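Local structure of GDSL-like Lipase/Acylhydrolase family protein (Neisseria meningitidis, 4K7J) at residues A[322-326]-A[327-331]. The protein is a peptidoglycan O-acetylesterase of the SGNH hydrolase family, which probably removes O-acetyl groups from cell-wall peptidoglycan with a catalytic triad. Numbering follows the deposited sequence.
Sequences MFWSW and QNAMG
S325 and N328 illustrate how a strand hands over to a helix: the serine is the N-cap, and its OG accepts the N-H of N328 at 2.9 Å (N-H...O angle 156°). A chi1 of 173° swings OG to the carbonyl side of S325, close to that N-H. S325 O receives A329 N at 2.8 Å, nearly straight and in the carbonyl plane, whereas W326 O takes M330 N at 3.0 Å along a more bent path. The tight part joins these S325 bonds to W324, whose six-membered-ring atoms CZ2 and CH2 both lie 3.6 Å from A329 CB, which approaches obliquely. Looser is the meeting of W326 CD1 with M330 CG at 3.9 Å; M330 SD adds an oblique Met-aromatic contact, 4.8 Å from the centre of the five-membered ring of W326. By contrast, the side-chain carboxamide of N328, an exposed residue, lies alongside S325 OG, with ND2 3.5 Å from it, and G331 ends the turn in a Schellman motif with positive phi. Q327 directs OE1 to R301 and Q309. In the mixed alpha/beta sheet of the SGNH hydrolase domain, strand 322-325 runs parallel to 281-286 and antiparallel to 28-30, while helix 354-373 packs against W324 and W326.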
ATOM      1  N   MET A 322      13.536   0.753  -8.538  1.00 16.01           N
ATOM      2  CA  MET A 322      14.394   0.656  -7.369  1.00 17.24           C
ATOM      3  C   MET A 322      14.123  -0.681  -6.688  1.00 20.72           C
ATOM      4  O   MET A 322      13.058  -1.264  -6.887  1.00 19.14           O
ATOM      5  CB  MET A 322      14.124   1.805  -6.411  1.00 18.38           C
ATOM      6  CG  MET A 322      14.603   3.154  -6.950  1.00 21.09           C
ATOM      7  SD  MET A 322      14.065   4.518  -5.908  1.00 22.89           S
ATOM      8  CE  MET A 322      12.306   4.531  -6.266  1.00 25.12           C
ATOM      9  N   PHE A 323      15.097  -1.163  -5.916  1.00 17.00           N
ATOM     10  CA  PHE A 323      14.996  -2.432  -5.202  1.00 15.62           C
ATOM     11  C   PHE A 323      15.565  -2.263  -3.794  1.00 19.47           C
ATOM     12  O   PHE A 323      16.686  -1.794  -3.628  1.00 21.70           O
ATOM     13  CB  PHE A 323      15.752  -3.532  -5.957  1.00 14.81           C
ATOM     14  CG  PHE A 323      15.700  -4.882  -5.290  1.00 22.23           C
ATOM     15  CD1 PHE A 323      14.602  -5.717  -5.460  1.00 16.47           C
ATOM     16  CD2 PHE A 323      16.754  -5.323  -4.504  1.00 22.65           C
ATOM     17  CE1 PHE A 323      14.552  -6.950  -4.856  1.00 21.06           C
ATOM     18  CE2 PHE A 323      16.710  -6.561  -3.896  1.00 20.56           C
ATOM     19  CZ  PHE A 323      15.610  -7.375  -4.071  1.00 19.29           C
ATOM     20  N   TRP A 324      14.782  -2.622  -2.778  1.00 17.18           N
ATOM     21  CA  TRP A 324      15.247  -2.565  -1.406  1.00 16.23           C
ATOM     22  C   TRP A 324      15.249  -3.969  -0.823  1.00 19.07           C
ATOM     23  O   TRP A 324      14.211  -4.621  -0.761  1.00 17.44           O
ATOM     24  CB  TRP A 324      14.347  -1.660  -0.582  1.00 15.29           C
ATOM     25  CG  TRP A 324      14.875  -1.320   0.768  1.00 17.10           C
ATOM     26  CD1 TRP A 324      15.869  -0.435   1.062  1.00 23.05           C
ATOM     27  CD2 TRP A 324      14.402  -1.822   2.027  1.00 22.54           C
ATOM     28  NE1 TRP A 324      16.060  -0.369   2.418  1.00 20.95           N
ATOM     29  CE2 TRP A 324      15.170  -1.209   3.034  1.00 22.33           C
ATOM     30  CE3 TRP A 324      13.402  -2.728   2.395  1.00 16.27           C
ATOM     31  CZ2 TRP A 324      14.971  -1.474   4.391  1.00 19.44           C
ATOM     32  CZ3 TRP A 324      13.210  -2.995   3.740  1.00 19.86           C
ATOM     33  CH2 TRP A 324      13.990  -2.367   4.722  1.00 18.98           C
ATOM     34  N   SER A 325      16.419  -4.436  -0.404  1.00 20.82           N
ATOM     35  CA  SER A 325      16.532  -5.795   0.115  1.00 16.60           C
ATOM     36  C   SER A 325      16.232  -5.864   1.599  1.00 18.59           C
ATOM     37  O   SER A 325      17.099  -5.582   2.439  1.00 19.37           O
ATOM     38  CB  SER A 325      17.925  -6.381  -0.135  1.00 19.05           C
ATOM     39  OG  SER A 325      18.033  -7.637   0.520  1.00 22.19           O
ATOM     40  N   TRP A 326      15.002  -6.246   1.915  1.00 19.89           N
ATOM     41  CA  TRP A 326      14.574  -6.429   3.292  1.00 17.13           C
ATOM     42  C   TRP A 326      15.424  -7.518   3.935  1.00 18.98           C
ATOM     43  O   TRP A 326      15.783  -7.416   5.102  1.00 17.83           O
ATOM     44  CB  TRP A 326      13.088  -6.800   3.315  1.00 14.56           C
ATOM     45  CG  TRP A 326      12.402  -6.667   4.630  1.00 20.60           C
ATOM     46  CD1 TRP A 326      12.979  -6.615   5.874  1.00 17.21           C
ATOM     47  CD2 TRP A 326      10.986  -6.551   4.838  1.00 18.81           C
ATOM     48  NE1 TRP A 326      12.002  -6.488   6.839  1.00 17.94           N
ATOM     49  CE2 TRP A 326      10.773  -6.448   6.230  1.00 17.67           C
ATOM     50  CE3 TRP A 326       9.879  -6.525   3.980  1.00 18.28           C
ATOM     51  CZ2 TRP A 326       9.494  -6.325   6.785  1.00 17.56           C
ATOM     52  CZ3 TRP A 326       8.607  -6.414   4.533  1.00 15.39           C
ATOM     53  CH2 TRP A 326       8.427  -6.308   5.920  1.00 18.99           C
ATOM     54  N   GLN A 327      15.772  -8.560   3.187  1.00 16.09           N
ATOM     55  CA  GLN A 327      16.654  -9.564   3.788  1.00 19.53           C
ATOM     56  C   GLN A 327      17.998  -8.953   4.185  1.00 19.49           C
ATOM     57  O   GLN A 327      18.499  -9.226   5.272  1.00 18.90           O
ATOM     58  CB  GLN A 327      16.843 -10.817   2.920  1.00 15.80           C
ATOM     59  CG  GLN A 327      17.827 -11.810   3.565  1.00 19.74           C
ATOM     60  CD  GLN A 327      17.832 -13.179   2.923  1.00 22.33           C
ATOM     61  OE1 GLN A 327      16.862 -13.936   3.024  1.00 20.87           O
ATOM     62  NE2 GLN A 327      18.944 -13.518   2.276  1.00 24.51           N
ATOM     63  N   ASN A 328      18.575  -8.104   3.335  1.00 19.71           N
ATOM     64  CA  ASN A 328      19.853  -7.495   3.701  1.00 23.73           C
ATOM     65  C   ASN A 328      19.702  -6.494   4.828  1.00 24.32           C
ATOM     66  O   ASN A 328      20.551  -6.430   5.713  1.00 22.61           O
ATOM     67  CB  ASN A 328      20.588  -6.885   2.506  1.00 24.43           C
ATOM     68  CG  ASN A 328      21.243  -7.934   1.645  1.00 24.72           C
ATOM     69  OD1 ASN A 328      21.423  -9.078   2.074  1.00 27.84           O
ATOM     70  ND2 ASN A 328      21.580  -7.565   0.419  1.00 24.11           N
ATOM     71  N   ALA A 329      18.604  -5.740   4.808  1.00 22.09           N
ATOM     72  CA  ALA A 329      18.262  -4.876   5.936  1.00 23.35           C
ATOM     73  C   ALA A 329      18.257  -5.634   7.258  1.00 22.92           C
ATOM     74  O   ALA A 329      18.602  -5.068   8.291  1.00 20.15           O
ATOM     75  CB  ALA A 329      16.904  -4.212   5.722  1.00 24.04           C
ATOM     76  N   MET A 330      17.856  -6.906   7.228  1.00 20.84           N
ATOM     77  CA  MET A 330      17.776  -7.706   8.450  1.00 23.02           C
ATOM     78  C   MET A 330      19.134  -8.229   8.922  1.00 26.26           C
ATOM     79  O   MET A 330      19.255  -8.720  10.043  1.00 23.18           O
ATOM     80  CB  MET A 330      16.843  -8.902   8.259  1.00 25.29           C
ATOM     81  CG  MET A 330      15.363  -8.575   8.251  1.00 19.83           C
ATOM     82  SD  MET A 330      14.449 -10.041   7.740  1.00 23.32           S
ATOM     83  CE  MET A 330      14.712 -11.119   9.148  1.00 26.90           C
ATOM     84  N   GLY A 331      20.140  -8.149   8.057  1.00 29.72           N
ATOM     85  CA  GLY A 331      21.437  -8.737   8.353  1.00 23.72           C
ATOM     86  C   GLY A 331      21.819  -9.838   7.389  1.00 24.76           C
ATOM     87  O   GLY A 331      22.820 -10.517   7.584  1.00 28.70           O
TER